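Local coordinates for low temperature requirement C protein (Listeria monocytogenes, PDB 1Y9I) that is probably a phosphatidylglycerophosphatase, a putative membrane-bound lipid phosphatase, and assembles as a tetramer of helical subunits that bind calcium and magnesium ions, at residues Asp27-Val32 / Gln50-Val55; Leu33-Lys38 / Ala149-Ala154. All blocks are in the same frame, centred on the assembly; numbering follows the deposited sequence.

Interaction 1 of 2, residues Asp27-Val32 / Gln50-Val55; sequences DIAELV and QNVEHV
Val-52 presents its forked end to a notch on helix 25-36 made by Ile-28, Ala-29 and Val-32. Both of its methyls meet Ile-28, and only CG2 goes on to Ala-29 and Val-32. Val-52 CG2 lies 3.9 Å from Ile-28 CG2. On its way to the other flank the same Val-52 methyl, CG2, comes 3.9 Å from Ala-29 CA. It ends 3.8 Å from the other flank, Val-52 CG2 against Val-32 CG2, so one methyl is touched by two methyl groups and by the CA of Ala-29. CG1 leans toward Ile-28, with CG1 of Val-52 4.1 Å from Ile-28 CB. The first torsion of Val-52 (170°) gives the two methyls these places, setting CG1 opposite the backbone N and CG2 beside it.

The two flanks of the notch meet the valine differently. Ile-28 runs slantwise over it, offering CG2, while Val-32 passes it in the reverse sense, the two side chains sliding by each other with their CG2 methyls in touch. The CB of Ala-29 points past the valine, leaving CA to face it; Ala-29 CB to Val-52 CG2, at 4.4 Å, is a looser contact. No hydrogen bond crosses this contact, and Val-52 supplies about half of the 152 Å² buried between the segments.

The axes of segments 27-32 and 50-55 approach to 9.3 Å, with their N-to-C directions 114° apart, so the touching zone is a small patch and not a long seam. Earlier turns of helix 45-56 extend it, Leu-45 against Ala-29 and Cys-48 against Val-32. Helix 143-160 packs against both partners: Leu-31 rests on Val-147, and Asn-51 OD1 is hydrogen-bonded to Arg-157. The contact therefore joins two steeply crossed helices of an all-helical subunit over the flank of its last helix.

Interaction 2 of 2, residues Leu33-Lys38 / Ala149-Ala154; sequences LFLQQK and AIAAAA
The C-terminal part of helix 25-36 faces the middle of helix 143-160, the backbones coming nearest at Leu-35 and Ala-152, whose CA atoms are 7.7 Å apart. Leu-35 bridges this gap alone, and one branch does the work. Leu-35 CD1 lies 3.9 Å from Ala-151 O. Leu-35 CD1 is also 4.0 Å from Ala-152 CA, pressing on the peptide that links the two alanines. Ala-151 CB, directed toward the leucine, stands 4.3 Å from Leu-35 CD1. The branch is extended, with CD1 anti to CA (chi2 175°), which carries the methyl across to the other helix. The methyl of Ala-152 points away, so its main chain is approached where no side chain intervenes. Asn-116 of helix 114-123 also touches Leu-35.

Next to the leucine, Gln-36 donates from NE2 to Ala-155 O, a hydrogen bond just beyond the segment. Helix 143-160 also carries Asp-144 and Asp-145, which bind magnesium, but the side chain of Ala-152 is about 14 Å from that ion. Between the segments themselves the chemistry is wholly van der Waals: 77 Å² is buried without a hydrogen bond. A methyl against an alanine-rich backbone gives closeness but little directionality, leaving the neighbouring Gln-36 bond as a directional tie between these two helices.

How the interactions relate
From the N terminus, helix 25-36 supplies residues 27-32 to interaction 1 and then residues 33-38 to interaction 2. Interaction 1 closes a short loop when the chain returns in helix 45-56; interaction 2 closes only after 110 residues beyond segment 33-38, when helix 143-160 arrives. Because 33-38 precedes 50-55, the two closures cross instead of nesting. Their centres are 7 Å apart, and they meet directly: Val-32 CG2 packs 3.5 Å from Ala-154 CB, and Val-55 CG2 lies 3.6 Å from Ala-154 N. Helices 25-36, 45-56 and 143-160 thus form one mutually packed trio, tying an early pair of crossed helices to the last helix of the fold.

Interaction 1 of 2, residues Asp27-Val32 / Gln50-Val55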
# COMPACT_ATOMS: atom_id res chain seq x y z
N ASP A 27 -9.73 19.06 17.35
CA ASP A 27 -8.75 19.58 16.40
C ASP A 27 -8.78 18.71 15.15
O ASP A 27 -8.68 19.21 14.02
CB ASP A 27 -7.35 19.58 17.01
CG ASP A 27 -7.26 20.42 18.28
OD1 ASP A 27 -7.79 21.56 18.28
OD2 ASP A 27 -6.65 19.95 19.27
N ILE A 28 -8.90 17.40 15.34
CA ILE A 28 -8.95 16.48 14.22
C ILE A 28 -10.29 16.61 13.50
O ILE A 28 -10.36 16.57 12.27
CB ILE A 28 -8.75 15.02 14.66
CG1 ILE A 28 -7.47 14.90 15.51
CG2 ILE A 28 -8.62 14.12 13.43
CD1 ILE A 28 -7.12 13.47 15.88
N ALA A 29 -11.36 16.76 14.28
CA ALA A 29 -12.71 16.90 13.72
C ALA A 29 -12.79 18.10 12.78
O ALA A 29 -13.46 18.05 11.75
CB ALA A 29 -13.73 17.05 14.85
N GLU A 30 -12.11 19.19 13.15
CA GLU A 30 -12.08 20.40 12.33
C GLU A 30 -11.47 20.11 10.97
O GLU A 30 -11.84 20.72 9.96
CB GLU A 30 -11.29 21.50 13.04
CG GLU A 30 -12.03 22.16 14.19
CD GLU A 30 -13.05 23.18 13.72
OE1 GLU A 30 -13.96 22.80 12.95
OE2 GLU A 30 -12.94 24.35 14.12
N LEU A 31 -10.51 19.18 10.94
CA LEU A 31 -9.84 18.79 9.70
C LEU A 31 -10.82 18.01 8.83
O LEU A 31 -10.84 18.17 7.61
CB LEU A 31 -8.62 17.91 10.01
CG LEU A 31 -7.44 18.53 10.77
CD1 LEU A 31 -6.31 17.48 10.94
CD2 LEU A 31 -6.92 19.74 10.02
N VAL A 32 -11.60 17.15 9.45
CA VAL A 32 -12.58 16.36 8.71
C VAL A 32 -13.59 17.34 8.10
O VAL A 32 -14.02 17.18 6.96
CB VAL A 32 -13.32 15.38 9.63
CG1 VAL A 32 -14.41 14.65 8.86
CG2 VAL A 32 -12.32 14.37 10.22
N GLN A 50 -17.78 12.39 15.69
CA GLN A 50 -18.17 10.99 15.84
C GLN A 50 -17.36 10.06 14.95
O GLN A 50 -17.02 8.95 15.34
CB GLN A 50 -19.66 10.82 15.51
CG GLN A 50 -20.62 11.48 16.49
CD GLN A 50 -22.07 11.26 16.10
OE1 GLN A 50 -22.50 10.12 15.91
NE2 GLN A 50 -22.82 12.35 15.96
N ASN A 51 -17.08 10.50 13.73
CA ASN A 51 -16.30 9.68 12.81
C ASN A 51 -14.85 9.58 13.27
O ASN A 51 -14.21 8.55 13.08
CB ASN A 51 -16.40 10.23 11.39
CG ASN A 51 -17.66 9.76 10.66
OD1 ASN A 51 -17.73 8.63 10.18
ND2 ASN A 51 -18.67 10.63 10.60
N VAL A 52 -14.34 10.64 13.88
CA VAL A 52 -12.96 10.62 14.39
C VAL A 52 -12.91 9.59 15.51
O VAL A 52 -11.98 8.77 15.58
CB VAL A 52 -12.53 12.00 14.94
CG1 VAL A 52 -11.20 11.88 15.69
CG2 VAL A 52 -12.39 13.00 13.79
N GLU A 53 -13.91 9.61 16.39
CA GLU A 53 -13.98 8.67 17.50
C GLU A 53 -13.97 7.23 16.99
O GLU A 53 -13.28 6.38 17.55
CB GLU A 53 -15.24 8.91 18.34
CG GLU A 53 -15.23 10.20 19.15
CD GLU A 53 -14.24 10.17 20.30
OE1 GLU A 53 -13.59 9.12 20.50
OE2 GLU A 53 -14.10 11.20 21.00
N HIS A 54 -14.73 6.97 15.93
CA HIS A 54 -14.79 5.63 15.36
C HIS A 54 -13.44 5.16 14.83
O HIS A 54 -13.09 3.98 14.96
CB HIS A 54 -15.82 5.56 14.23
CG HIS A 54 -17.23 5.35 14.71
ND1 HIS A 54 -18.20 6.32 14.60
CD2 HIS A 54 -17.82 4.27 15.27
CE1 HIS A 54 -19.34 5.85 15.08
NE2 HIS A 54 -19.14 4.61 15.50
N VAL A 55 -12.69 6.07 14.23
CA VAL A 55 -11.38 5.72 13.70
C VAL A 55 -10.42 5.35 14.84
O VAL A 55 -9.70 4.36 14.76
CB VAL A 55 -10.78 6.90 12.88
CG1 VAL A 55 -9.34 6.61 12.49
CG2 VAL A 55 -11.62 7.13 11.63

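Interaction 2 of 2, residues Leu33-Lys38 / Ala149-Ala154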
# COMPACT_ATOMS: atom_id res chain seq x y z
N LEU A 33 -13.97 18.35 8.87
CA LEU A 33 -14.92 19.36 8.40
C LEU A 33 -14.32 20.06 7.18
O LEU A 33 -14.98 20.27 6.17
CB LEU A 33 -15.21 20.37 9.51
CG LEU A 33 -16.27 21.45 9.22
CD1 LEU A 33 -17.62 20.79 8.98
CD2 LEU A 33 -16.34 22.42 10.39
N PHE A 34 -13.04 20.41 7.29
CA PHE A 34 -12.31 21.09 6.22
C PHE A 34 -12.30 20.25 4.94
O PHE A 34 -12.40 20.78 3.83
CB PHE A 34 -10.86 21.34 6.67
CG PHE A 34 -10.00 21.98 5.63
CD1 PHE A 34 -10.06 23.35 5.40
CD2 PHE A 34 -9.12 21.21 4.88
CE1 PHE A 34 -9.26 23.95 4.43
CE2 PHE A 34 -8.32 21.80 3.90
CZ PHE A 34 -8.39 23.17 3.68
N LEU A 35 -12.17 18.94 5.10
CA LEU A 35 -12.13 18.02 3.97
C LEU A 35 -13.47 17.71 3.31
O LEU A 35 -13.52 17.49 2.10
CB LEU A 35 -11.52 16.69 4.40
CG LEU A 35 -10.05 16.67 4.81
CD1 LEU A 35 -9.69 15.27 5.31
CD2 LEU A 35 -9.19 17.04 3.61
N GLN A 36 -14.54 17.68 4.10
CA GLN A 36 -15.85 17.31 3.56
C GLN A 36 -16.92 18.39 3.44
O GLN A 36 -17.93 18.16 2.77
CB GLN A 36 -16.41 16.15 4.39
CG GLN A 36 -15.70 14.83 4.17
CD GLN A 36 -16.15 14.14 2.90
OE1 GLN A 36 -16.28 14.78 1.85
NE2 GLN A 36 -16.40 12.84 2.98
N GLN A 37 -16.71 19.54 4.06
CA GLN A 37 -17.71 20.61 4.04
C GLN A 37 -18.14 21.06 2.65
O GLN A 37 -19.32 21.38 2.43
CB GLN A 37 -17.20 21.83 4.82
CG GLN A 37 -15.96 22.47 4.23
CD GLN A 37 -15.60 23.76 4.92
OE1 GLN A 37 -15.43 23.81 6.13
NE2 GLN A 37 -15.50 24.84 4.14
N LYS A 38 -17.20 21.10 1.71
CA LYS A 38 -17.50 21.53 0.35
C LYS A 38 -18.39 20.55 -0.40
O LYS A 38 -19.12 20.94 -1.32
CB LYS A 38 -16.18 21.73 -0.43
CG LYS A 38 -16.36 22.23 -1.86
CD LYS A 38 -16.90 23.65 -1.90
CE LYS A 38 -17.11 24.13 -3.33
NZ LYS A 38 -15.85 24.09 -4.13
N ALA A 149 -3.81 11.62 8.67
CA ALA A 149 -4.36 10.32 8.29
C ALA A 149 -5.66 9.99 9.03
O ALA A 149 -6.59 9.42 8.46
CB ALA A 149 -3.34 9.22 8.52
N ILE A 150 -5.71 10.33 10.32
CA ILE A 150 -6.92 10.08 11.09
C ILE A 150 -8.06 10.92 10.49
O ILE A 150 -9.19 10.45 10.37
CB ILE A 150 -6.73 10.45 12.58
CG1 ILE A 150 -5.80 9.43 13.25
CG2 ILE A 150 -8.08 10.45 13.31
CD1 ILE A 150 -5.30 9.84 14.63
N ALA A 151 -7.74 12.15 10.11
CA ALA A 151 -8.74 13.03 9.50
C ALA A 151 -9.25 12.46 8.18
O ALA A 151 -10.46 12.43 7.92
CB ALA A 151 -8.14 14.42 9.27
N ALA A 152 -8.32 12.00 7.34
CA ALA A 152 -8.66 11.43 6.05
C ALA A 152 -9.47 10.15 6.21
O ALA A 152 -10.41 9.90 5.46
CB ALA A 152 -7.40 11.16 5.24
N ALA A 153 -9.09 9.32 7.18
CA ALA A 153 -9.81 8.08 7.42
C ALA A 153 -11.23 8.40 7.88
O ALA A 153 -12.20 7.78 7.43
CB ALA A 153 -9.09 7.23 8.47
N ALA A 154 -11.34 9.38 8.78
CA ALA A 154 -12.63 9.80 9.31
C ALA A 154 -13.49 10.38 8.19
O ALA A 154 -14.69 10.15 8.15
CB ALA A 154 -12.43 10.85 10.42